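Local coordinates for protein esterase (Capnocytophaga ochracea, PDB 4W9R) that is of unknown function but probably hydrolyses esters, joining an alpha/beta-hydrolase-type domain to a C-terminal array of helices, at residues T335-Y340 with E355-L360; S296-A301 with F317-Y322; P276-V281 with N307-T312; T253-Y258 with N289-W294. All coordinates share one frame; numbering follows the deposited sequence.

All four contacts lie in the run of helices that follows the alpha/beta-hydrolase-type domain, with centres about 21 to 41 Å from the centre of the chain, interaction 3 being the nearest and interaction 1 the farthest. Interaction 2 touches the other three: its centre is about 14 Å from that of interaction 1, about 13 Å from that of interaction 3 and about 11 Å from that of interaction 4. Glu321 of interaction 2 forms a salt bridge with Arg356 of interaction 1, close to an acetate probably taken from the crystallisation liquor. Phe318 packs on Val281 of interaction 3, and Lys299 pairs with Glu257 of interaction 4. Interactions 3 and 4 use opposite ends of helix 278-290.

Interaction 1. Residues T335-Y340 with E355-L360; sequences TYQKAY and ERITHL. With ACT (acetate ion), chain I.
Tyr336 and Arg356 carry the polar part of this contact between helices 329-339 and 350-362, which run antiparallel with local axes 9.8 Å apart and an angle of 155° between them. Arg356 NH2 donates to Tyr336 OH over 3.0 Å. The hydroxyl lies in the plane of the guanidinium group, at its edge, and the phenol ring stands almost perpendicular to that plane. From its other terminal nitrogen, Arg356 NH1 gives a hydrogen bond at 2.8 Å to acetate O, the ion probably from the crystallisation liquor. The same residue supplies a CH-pi contact: Arg356 CB sits over one face of the Tyr336 ring, 3.7 Å from the centroid. A bend at the second torsion (chi2 -68°) carries the guanidinium from the ring face round to the hydroxyl. The remaining contacts are apolar. Ile357 CG1 rests 3.7 Å from Tyr336 CB, while Leu360 CD1 approaches Tyr336 CD2 obliquely at 3.6 Å. At the border, Ile357 CD1 meets Gln337 CG at 3.8 Å, the two side chains crossing at about a right angle. Helix 314-325 completes the surroundings: Ala320 packs on Tyr336, the phenol OH is also hydrogen-bonded to Glu324, and Arg356 NH2 is also salt-bridged to Glu321. The buried tyrosine thus has its hydroxyl gripped by a cationic and an acidic partner, and the arginine, shared between the phenol of Tyr336 and the carboxylate of Glu321, probably keeps its positive charge there and is held against turning.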
# COMPACT_ATOMS: atom_id res chain seq x y z
N THR B 335 21.36 -34.57 32.46
CA THR B 335 21.01 -33.62 31.42
C THR B 335 20.58 -32.27 32.00
O THR B 335 20.88 -31.22 31.45
CB THR B 335 19.90 -34.17 30.51
OG1 THR B 335 20.20 -35.51 30.14
CG2 THR B 335 19.76 -33.32 29.26
N TYR B 336 19.86 -32.31 33.12
CA TYR B 336 19.48 -31.08 33.82
C TYR B 336 20.72 -30.32 34.27
O TYR B 336 20.80 -29.10 34.13
CB TYR B 336 18.59 -31.39 35.02
CG TYR B 336 17.11 -31.46 34.71
CD1 TYR B 336 16.45 -30.37 34.16
CD2 TYR B 336 16.37 -32.60 34.99
CE1 TYR B 336 15.10 -30.42 33.88
CE2 TYR B 336 15.02 -32.66 34.71
CZ TYR B 336 14.39 -31.57 34.16
OH TYR B 336 13.04 -31.62 33.88
N GLN B 337 21.69 -31.05 34.81
CA GLN B 337 22.94 -30.45 35.27
C GLN B 337 23.72 -29.85 34.10
O GLN B 337 24.49 -28.90 34.27
CB GLN B 337 23.80 -31.49 36.00
CG GLN B 337 23.21 -31.96 37.32
CD GLN B 337 23.93 -33.18 37.88
OE1 GLN B 337 24.72 -33.82 37.18
NE2 GLN B 337 23.66 -33.50 39.14
N LYS B 338 23.51 -30.41 32.92
CA LYS B 338 24.17 -29.92 31.71
C LYS B 338 23.50 -28.64 31.24
O LYS B 338 24.15 -27.75 30.69
CB LYS B 338 24.13 -30.99 30.62
CG LYS B 338 25.33 -30.99 29.70
CD LYS B 338 25.35 -32.23 28.82
CE LYS B 338 26.64 -32.32 28.01
NZ LYS B 338 26.69 -33.56 27.19
N ALA B 339 22.19 -28.55 31.45
CA ALA B 339 21.41 -27.38 31.04
C ALA B 339 21.70 -26.19 31.95
O ALA B 339 21.64 -25.04 31.52
CB ALA B 339 19.93 -27.70 31.04
N TYR B 340 22.02 -26.49 33.21
CA TYR B 340 22.27 -25.45 34.21
C TYR B 340 23.50 -24.62 33.87
O TYR B 340 23.63 -23.48 34.32
CB TYR B 340 22.42 -26.09 35.59
CG TYR B 340 22.52 -25.09 36.72
CD1 TYR B 340 21.38 -24.52 37.27
CD2 TYR B 340 23.75 -24.73 37.26
CE1 TYR B 340 21.46 -23.61 38.30
CE2 TYR B 340 23.84 -23.83 38.29
CZ TYR B 340 22.69 -23.27 38.82
OH TYR B 340 22.77 -22.37 39.85
N GLU B 355 15.25 -26.85 40.89
CA GLU B 355 14.10 -27.51 41.51
C GLU B 355 13.92 -28.92 40.95
O GLU B 355 13.59 -29.85 41.67
CB GLU B 355 12.82 -26.69 41.29
CG GLU B 355 11.60 -27.23 42.03
CD GLU B 355 10.32 -26.51 41.65
OE1 GLU B 355 9.73 -25.84 42.52
OE2 GLU B 355 9.90 -26.61 40.47
N ARG B 356 14.16 -29.05 39.65
CA ARG B 356 14.08 -30.35 38.98
C ARG B 356 15.20 -31.27 39.46
O ARG B 356 14.98 -32.46 39.68
CB ARG B 356 14.15 -30.17 37.46
CG ARG B 356 13.09 -29.25 36.89
CD ARG B 356 11.70 -29.85 37.02
NE ARG B 356 10.65 -28.94 36.55
CZ ARG B 356 10.26 -28.85 35.28
NH1 ARG B 356 9.30 -28.00 34.95
NH2 ARG B 356 10.81 -29.61 34.35
N ILE B 357 16.39 -30.71 39.61
CA ILE B 357 17.54 -31.46 40.09
C ILE B 357 17.34 -31.91 41.53
O ILE B 357 17.63 -33.05 41.89
CB ILE B 357 18.84 -30.64 39.98
CG1 ILE B 357 19.18 -30.36 38.52
CG2 ILE B 357 20.00 -31.36 40.66
CD1 ILE B 357 20.45 -29.57 38.32
N THR B 358 16.82 -31.00 42.36
CA THR B 358 16.56 -31.29 43.76
C THR B 358 15.55 -32.42 43.91
O THR B 358 15.71 -33.30 44.75
CB THR B 358 16.04 -30.04 44.51
OG1 THR B 358 16.99 -28.97 44.38
CG2 THR B 358 15.83 -30.34 45.98
N HIS B 359 14.52 -32.40 43.07
CA HIS B 359 13.48 -33.42 43.12
C HIS B 359 14.01 -34.79 42.69
O HIS B 359 13.55 -35.82 43.19
CB HIS B 359 12.30 -33.01 42.23
CG HIS B 359 11.15 -33.97 42.28
ND1 HIS B 359 11.06 -35.07 41.46
CD2 HIS B 359 10.04 -33.99 43.05
CE1 HIS B 359 9.95 -35.73 41.72
NE2 HIS B 359 9.31 -35.09 42.69
N LEU B 360 14.96 -34.79 41.77
CA LEU B 360 15.54 -36.03 41.27
C LEU B 360 16.55 -36.63 42.25
O LEU B 360 16.70 -37.84 42.33
CB LEU B 360 16.21 -35.80 39.91
CG LEU B 360 15.28 -35.61 38.71
CD1 LEU B 360 16.07 -35.27 37.46
CD2 LEU B 360 14.43 -36.85 38.49
C ACT I . 6.88 -26.57 32.56
O ACT I . 8.01 -27.09 32.61
OXT ACT I . 6.09 -27.04 31.71
CH3 ACT I . 6.47 -25.44 33.47

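Interaction 2. Residues S296-A301 with F317-Y322; sequences SLKKLA and FFLAEY
The ring of Tyr322 has one face covered by Lys298, whose CB stands 3.6 Å from the ring centroid and only 6° off the normal, a centred CH-pi contact. Further along the lysine chain, Lys298 CD lies 3.5 Å from Tyr322 CE2, so the aliphatic part runs over the ring toward its hydroxyl end before bending at the last torsion. Lys298 CG is anti to the backbone N (chi1 -174°), which sends the chain across the ring. A glycine in place of Tyr322 would probably leave these lysine methylenes without the surface they lie on and set the chain free to turn. The second ring, Phe318, has Ala301 CA at its edge, while Leu297 CD1 and Leu300 CD2 approach obliquely, the latter 3.9 Å from Phe318 CE2. Tyr285 of helix 278-290 stacks with this ring. Between the two aromatics, Leu297 lies against the backbone of helix 314-325: its CG is 3.6 Å from Phe318 O, and its CD2 is 4.0 Å from Tyr322 CB. The short Ala301 lets the helices come near, its CB 3.7 Å from Phe318 CB, and the two residues are also the nearest across the backbones, CA to CA 5.3 Å. Local axes are 8.2 Å apart and the helix directions differ by 156°. Most of the touching residues are buried, and the side chains meet mainly through carbon. Helices 294-306 and 314-325 follow each other in the chain, and their antiparallel pairing is that of an alpha-hairpin, consistent with a tetratricopeptide-like array.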
# COMPACT_ATOMS: atom_id res chain seq x y z
N SER B 296 7.92 -36.23 20.23
CA SER B 296 8.12 -34.94 19.60
C SER B 296 9.06 -34.07 20.42
O SER B 296 9.82 -33.27 19.88
CB SER B 296 6.78 -34.23 19.39
OG SER B 296 6.00 -34.89 18.41
N LEU B 297 8.99 -34.23 21.74
CA LEU B 297 9.81 -33.44 22.66
C LEU B 297 11.30 -33.74 22.47
O LEU B 297 12.13 -32.83 22.51
CB LEU B 297 9.40 -33.70 24.11
CG LEU B 297 10.14 -32.90 25.18
CD1 LEU B 297 9.99 -31.41 24.95
CD2 LEU B 297 9.64 -33.29 26.56
N LYS B 298 11.62 -35.01 22.27
CA LYS B 298 13.01 -35.42 22.05
C LYS B 298 13.54 -34.85 20.74
O LYS B 298 14.66 -34.34 20.69
CB LYS B 298 13.12 -36.95 22.03
CG LYS B 298 14.55 -37.47 21.94
CD LYS B 298 14.57 -38.99 21.78
CE LYS B 298 15.96 -39.55 21.97
NZ LYS B 298 16.94 -38.99 21.00
N LYS B 299 12.72 -34.93 19.70
CA LYS B 299 13.10 -34.42 18.39
C LYS B 299 13.13 -32.89 18.37
O LYS B 299 13.89 -32.29 17.61
CB LYS B 299 12.15 -34.95 17.31
CG LYS B 299 12.31 -36.44 17.05
CD LYS B 299 11.34 -36.95 15.98
CE LYS B 299 9.92 -37.02 16.51
NZ LYS B 299 9.01 -37.72 15.56
N LEU B 300 12.31 -32.27 19.21
CA LEU B 300 12.28 -30.82 19.32
C LEU B 300 13.56 -30.31 19.97
O LEU B 300 14.09 -29.26 19.60
CB LEU B 300 11.06 -30.35 20.12
CG LEU B 300 10.94 -28.85 20.37
CD1 LEU B 300 10.84 -28.09 19.05
CD2 LEU B 300 9.74 -28.55 21.26
N ALA B 301 14.06 -31.07 20.95
CA ALA B 301 15.27 -30.70 21.67
C ALA B 301 16.47 -30.65 20.75
O ALA B 301 17.29 -29.73 20.82
CB ALA B 301 15.51 -31.67 22.82
N PHE B 317 17.16 -28.74 28.48
CA PHE B 317 16.00 -28.71 29.35
C PHE B 317 14.88 -29.56 28.76
O PHE B 317 14.23 -30.32 29.47
CB PHE B 317 15.51 -27.27 29.56
CG PHE B 317 14.33 -27.17 30.48
CD1 PHE B 317 14.51 -27.05 31.85
CD2 PHE B 317 13.03 -27.19 29.98
CE1 PHE B 317 13.42 -26.95 32.70
CE2 PHE B 317 11.94 -27.08 30.82
CZ PHE B 317 12.14 -26.96 32.18
N PHE B 318 14.66 -29.43 27.45
CA PHE B 318 13.67 -30.23 26.75
C PHE B 318 14.03 -31.71 26.82
O PHE B 318 13.18 -32.56 27.05
CB PHE B 318 13.54 -29.79 25.29
CG PHE B 318 12.81 -28.50 25.10
CD1 PHE B 318 12.09 -27.93 26.15
CD2 PHE B 318 12.83 -27.85 23.88
CE1 PHE B 318 11.42 -26.73 25.97
CE2 PHE B 318 12.15 -26.65 23.70
CZ PHE B 318 11.45 -26.10 24.75
N LEU B 319 15.31 -32.01 26.61
CA LEU B 319 15.80 -33.38 26.61
C LEU B 319 15.70 -34.00 28.00
O LEU B 319 15.33 -35.17 28.14
CB LEU B 319 17.24 -33.44 26.11
CG LEU B 319 17.84 -34.82 25.87
CD1 LEU B 319 17.05 -35.58 24.81
CD2 LEU B 319 19.30 -34.71 25.47
N ALA B 320 16.03 -33.22 29.03
CA ALA B 320 15.95 -33.69 30.41
C ALA B 320 14.51 -34.02 30.79
O ALA B 320 14.26 -35.01 31.47
CB ALA B 320 16.53 -32.65 31.36
N GLU B 321 13.57 -33.18 30.36
CA GLU B 321 12.16 -33.43 30.61
C GLU B 321 11.71 -34.70 29.90
O GLU B 321 10.90 -35.46 30.42
CB GLU B 321 11.31 -32.24 30.16
CG GLU B 321 11.22 -31.12 31.19
CD GLU B 321 10.18 -30.07 30.83
OE1 GLU B 321 9.77 -30.02 29.65
OE2 GLU B 321 9.77 -29.31 31.73
N TYR B 322 12.24 -34.93 28.70
CA TYR B 322 11.91 -36.12 27.93
C TYR B 322 12.33 -37.39 28.66
O TYR B 322 11.60 -38.38 28.67
CB TYR B 322 12.57 -36.08 26.55
CG TYR B 322 12.55 -37.42 25.84
CD1 TYR B 322 11.40 -37.89 25.24
CD2 TYR B 322 13.69 -38.21 25.78
CE1 TYR B 322 11.37 -39.11 24.59
CE2 TYR B 322 13.68 -39.43 25.14
CZ TYR B 322 12.51 -39.88 24.54
OH TYR B 322 12.49 -41.09 23.90

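Interaction 3. Residues P276-V281 with N307-T312; sequences PILNDV and NGYLKT
Pro276 and Asn307 face each other where the two backbones come nearest, CA to CA 7.3 Å. Pro276 is extended and leads into Ile277, the N-cap residue of helix 278-290. On the other side, Asn307 is the first residue to leave helical angles after helix 294-306, Gly308 follows with a positive phi of 86°, and Tyr309 to Thr312 form a type I beta turn. Thr312 N closes the turn on Tyr309 O, which also accepts from Thr312 OG1, so two donors of one residue hold that carbonyl. The arrangement ties the loop between helices 294-306 and 314-325 to the N-terminal end of helix 278-290, within an antiparallel array of helices. Tyr309 does this through its side chain. The phenol donates from OH to Pro276 O over 2.8 Å, meeting the carbonyl at a C=O...O angle of 138° from a direction tilted 35° out of its plane, with the carbonyl oxygen near the ring's edge. Leu278 N, 3.3 Å from Tyr309 OH, is badly placed for a bond. Val281 CG2 reaches the ring obliquely, 4.1 Å from Tyr309 CE1, and Leu278 CD1 comes obliquely within 4.4 Å of Tyr309 CE2. A phenylalanine in place of Tyr309 would keep the ring but would probably leave Pro276 O without its donor from this loop. Pro276 CD packs on Asn307 CB at 3.8 Å, the two side chains crossing at about a right angle, and Met314 and Val304 add contacts to Tyr309.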
# COMPACT_ATOMS: atom_id res chain seq x y z
N PRO B 276 14.22 -20.72 13.74
CA PRO B 276 12.94 -20.83 14.44
C PRO B 276 12.79 -19.77 15.53
O PRO B 276 13.67 -19.59 16.36
CB PRO B 276 12.99 -22.23 15.05
CG PRO B 276 13.95 -22.98 14.19
CD PRO B 276 14.98 -21.98 13.77
N ILE B 277 11.66 -19.07 15.50
CA ILE B 277 11.38 -18.02 16.47
C ILE B 277 10.81 -18.62 17.76
O ILE B 277 10.12 -19.64 17.72
CB ILE B 277 10.40 -16.98 15.91
CG1 ILE B 277 9.12 -17.65 15.42
CG2 ILE B 277 11.06 -16.21 14.77
CD1 ILE B 277 8.11 -16.68 14.85
N LEU B 278 11.13 -17.98 18.88
CA LEU B 278 10.72 -18.46 20.20
C LEU B 278 9.22 -18.73 20.29
O LEU B 278 8.79 -19.66 20.97
CB LEU B 278 11.14 -17.46 21.27
CG LEU B 278 11.02 -17.94 22.72
CD1 LEU B 278 11.87 -19.18 22.94
CD2 LEU B 278 11.40 -16.83 23.69
N ASN B 279 8.43 -17.90 19.61
CA ASN B 279 6.99 -18.07 19.57
C ASN B 279 6.59 -19.42 18.96
O ASN B 279 5.73 -20.12 19.51
CB ASN B 279 6.35 -16.93 18.77
CG ASN B 279 4.85 -17.11 18.58
OD1 ASN B 279 4.06 -16.74 19.45
ND2 ASN B 279 4.46 -17.67 17.44
N ASP B 280 7.21 -19.77 17.85
CA ASP B 280 6.91 -21.02 17.16
C ASP B 280 7.40 -22.23 17.94
O ASP B 280 6.76 -23.29 17.93
CB ASP B 280 7.53 -21.02 15.76
CG ASP B 280 6.78 -20.12 14.79
OD1 ASP B 280 5.91 -19.34 15.25
OD2 ASP B 280 7.06 -20.18 13.58
N VAL B 281 8.53 -22.08 18.62
CA VAL B 281 9.07 -23.17 19.43
C VAL B 281 8.19 -23.45 20.64
O VAL B 281 7.85 -24.60 20.92
CB VAL B 281 10.50 -22.86 19.90
CG1 VAL B 281 11.00 -23.94 20.85
CG2 VAL B 281 11.44 -22.72 18.71
N ASN B 307 19.52 -25.47 15.33
CA ASN B 307 19.41 -24.09 14.87
C ASN B 307 19.20 -23.05 15.98
O ASN B 307 18.10 -22.89 16.50
CB ASN B 307 18.25 -23.98 13.87
CG ASN B 307 18.12 -25.21 12.99
OD1 ASN B 307 18.70 -25.27 11.90
ND2 ASN B 307 17.36 -26.20 13.45
N GLY B 308 20.26 -22.32 16.29
CA GLY B 308 20.19 -21.06 17.00
C GLY B 308 20.18 -21.10 18.52
O GLY B 308 20.57 -20.13 19.17
N TYR B 309 19.72 -22.20 19.10
CA TYR B 309 19.56 -22.30 20.55
C TYR B 309 20.67 -23.04 21.30
O TYR B 309 20.57 -23.24 22.51
CB TYR B 309 18.20 -22.93 20.87
CG TYR B 309 17.06 -22.06 20.41
CD1 TYR B 309 16.42 -22.30 19.19
CD2 TYR B 309 16.62 -20.98 21.17
CE1 TYR B 309 15.38 -21.50 18.76
CE2 TYR B 309 15.58 -20.18 20.74
CZ TYR B 309 14.96 -20.45 19.54
OH TYR B 309 13.93 -19.65 19.11
N LEU B 310 21.71 -23.46 20.58
CA LEU B 310 22.81 -24.24 21.16
C LEU B 310 23.42 -23.61 22.42
O LEU B 310 23.82 -24.31 23.35
CB LEU B 310 23.91 -24.45 20.12
CG LEU B 310 25.16 -25.20 20.59
CD1 LEU B 310 24.80 -26.59 21.08
CD2 LEU B 310 26.20 -25.26 19.49
N LYS B 311 23.46 -22.28 22.45
CA LYS B 311 24.09 -21.54 23.54
C LYS B 311 23.11 -21.25 24.67
O LYS B 311 23.44 -20.52 25.61
CB LYS B 311 24.70 -20.23 23.02
CG LYS B 311 25.88 -20.44 22.08
CD LYS B 311 26.92 -21.34 22.73
CE LYS B 311 28.06 -21.65 21.77
NZ LYS B 311 29.06 -22.58 22.38
N THR B 312 21.91 -21.81 24.58
CA THR B 312 20.89 -21.61 25.60
C THR B 312 20.58 -22.92 26.32
O THR B 312 20.85 -24.00 25.81
CB THR B 312 19.58 -21.06 24.99
OG1 THR B 312 18.96 -22.07 24.19
CG2 THR B 312 19.86 -19.83 24.14

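Interaction 4. Residues T253-Y258 with N289-W294; sequences TGIYEY and NSSQDW
Asp293 turns its carboxylate toward the backbone of Thr253 and Gly254, just ahead of helix 255-270. Asp293 CG lies anti to its own amide nitrogen (chi1 165°), and this carries OD2 to within 3.8 Å of Thr253 CA. Direct bonding is replaced by a water: it accepts from Gly254 N at 2.8 Å and donates to Asp293 OD2 at 2.9 Å, spanning a separation of 3.7 Å between Gly254 N and Asp293 OD2. The carboxylate also serves its own helix, for Asp293 is the N-cap of helix 294-306. OD2 is hydrogen-bonded to Ser296 OG, a hydroxyl that in turn bonds Tyr256 N, and OD1 makes a weak bond to Glu295 N. Ile255 and Ser291 point their side chains at each other. The branch tip Ile255 CD1 meets Ser291 OG and lies 4.2 Å from Ser291 CB. Ser291 OG itself is bonded to Ala287 O one turn earlier, and Ile255 also packs on Ala287 and Ile288, so the isoleucine lies against the end of helix 278-290. Glu257 OE1 is 5.9 Å from Asp293 OD2, a like-charged pair; Lys299, salt-bridged to Glu257, would probably ease it. Helix 278-290 ends in a Schellman motif, with Asp293 N bonded to Ile288 O, a weak bond from Gln292 N to Asn289 O, and Gln292 as C-prime residue with positive phi. The tight link that joins it to the N-cap of helix 294-306 is a short interhelical turn between two consecutive helices of the array, packed on the start of helix 255-270.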
# COMPACT_ATOMS: atom_id res chain seq x y z
N THR B 253 -0.36 -36.92 17.92
CA THR B 253 1.06 -37.17 17.68
C THR B 253 1.56 -36.37 16.49
O THR B 253 0.79 -35.64 15.86
CB THR B 253 1.35 -38.67 17.43
OG1 THR B 253 0.56 -39.13 16.33
CG2 THR B 253 1.02 -39.50 18.67
N GLY B 254 2.84 -36.50 16.17
CA GLY B 254 3.44 -35.81 15.04
C GLY B 254 3.42 -34.30 15.16
O GLY B 254 3.32 -33.59 14.16
N ILE B 255 3.53 -33.81 16.39
CA ILE B 255 3.47 -32.38 16.65
C ILE B 255 4.76 -31.67 16.24
O ILE B 255 4.73 -30.58 15.67
CB ILE B 255 3.17 -32.10 18.14
CG1 ILE B 255 1.78 -32.62 18.48
CG2 ILE B 255 3.28 -30.61 18.45
CD1 ILE B 255 1.29 -32.19 19.84
N TYR B 256 5.90 -32.30 16.53
CA TYR B 256 7.18 -31.76 16.09
C TYR B 256 7.23 -31.65 14.58
O TYR B 256 7.80 -30.71 14.03
CB TYR B 256 8.34 -32.63 16.59
CG TYR B 256 9.61 -32.43 15.79
CD1 TYR B 256 10.41 -31.31 15.99
CD2 TYR B 256 10.01 -33.35 14.83
CE1 TYR B 256 11.57 -31.12 15.26
CE2 TYR B 256 11.16 -33.17 14.09
CZ TYR B 256 11.94 -32.05 14.31
OH TYR B 256 13.09 -31.86 13.58
N GLU B 257 6.62 -32.63 13.90
CA GLU B 257 6.60 -32.66 12.45
C GLU B 257 5.89 -31.44 11.86
O GLU B 257 6.25 -30.98 10.78
CB GLU B 257 5.93 -33.95 11.95
CG GLU B 257 6.84 -35.16 11.91
CD GLU B 257 7.29 -35.62 13.28
OE1 GLU B 257 6.60 -35.32 14.28
OE2 GLU B 257 8.35 -36.29 13.37
N TYR B 258 4.90 -30.92 12.58
CA TYR B 258 4.19 -29.73 12.14
C TYR B 258 5.15 -28.54 12.07
O TYR B 258 5.17 -27.81 11.08
CB TYR B 258 3.02 -29.41 13.07
CG TYR B 258 2.15 -28.28 12.58
CD1 TYR B 258 1.09 -28.52 11.71
CD2 TYR B 258 2.37 -26.97 13.00
CE1 TYR B 258 0.29 -27.48 11.26
CE2 TYR B 258 1.58 -25.93 12.55
CZ TYR B 258 0.53 -26.19 11.69
OH TYR B 258 -0.27 -25.17 11.24
N ASN B 289 3.00 -30.86 25.31
CA ASN B 289 2.62 -31.15 26.69
C ASN B 289 1.14 -31.47 26.85
O ASN B 289 0.76 -32.31 27.67
CB ASN B 289 2.99 -29.98 27.60
CG ASN B 289 4.48 -29.81 27.75
OD1 ASN B 289 5.25 -30.75 27.53
ND2 ASN B 289 4.91 -28.61 28.13
N SER B 290 0.29 -30.81 26.06
CA SER B 290 -1.15 -30.98 26.18
C SER B 290 -1.62 -32.34 25.68
O SER B 290 -2.57 -32.92 26.22
CB SER B 290 -1.88 -29.87 25.43
OG SER B 290 -1.64 -29.94 24.04
N SER B 291 -0.96 -32.85 24.65
CA SER B 291 -1.30 -34.17 24.10
C SER B 291 -0.40 -35.26 24.67
O SER B 291 -0.55 -36.44 24.31
CB SER B 291 -1.19 -34.15 22.57
OG SER B 291 0.15 -33.97 22.17
N GLN B 292 0.52 -34.87 25.54
CA GLN B 292 1.48 -35.78 26.17
C GLN B 292 2.26 -36.62 25.16
O GLN B 292 2.58 -37.78 25.43
CB GLN B 292 0.77 -36.71 27.16
CG GLN B 292 0.28 -36.03 28.42
CD GLN B 292 -1.20 -35.70 28.37
OE1 GLN B 292 -1.89 -36.05 27.41
NE2 GLN B 292 -1.70 -35.04 29.41
N ASP B 293 2.60 -36.04 24.01
CA ASP B 293 3.39 -36.77 23.04
C ASP B 293 4.85 -36.43 23.27
O ASP B 293 5.31 -35.33 22.94
CB ASP B 293 2.95 -36.40 21.62
CG ASP B 293 3.95 -36.83 20.56
OD1 ASP B 293 4.56 -37.91 20.71
OD2 ASP B 293 4.12 -36.08 19.58
N TRP B 294 5.60 -37.39 23.81
CA TRP B 294 6.95 -37.11 24.26
C TRP B 294 8.01 -37.42 23.21
O TRP B 294 9.17 -37.05 23.37
CB TRP B 294 7.25 -37.90 25.54
CG TRP B 294 6.20 -37.72 26.60
CD1 TRP B 294 5.48 -38.70 27.21
CD2 TRP B 294 5.75 -36.48 27.16
NE1 TRP B 294 4.61 -38.16 28.12
CE2 TRP B 294 4.76 -36.79 28.11
CE3 TRP B 294 6.09 -35.14 26.96
CZ2 TRP B 294 4.10 -35.82 28.86
CZ3 TRP B 294 5.44 -34.17 27.71
CH2 TRP B 294 4.45 -34.52 28.64
O HOH W 1 4.82 -37.91 17.48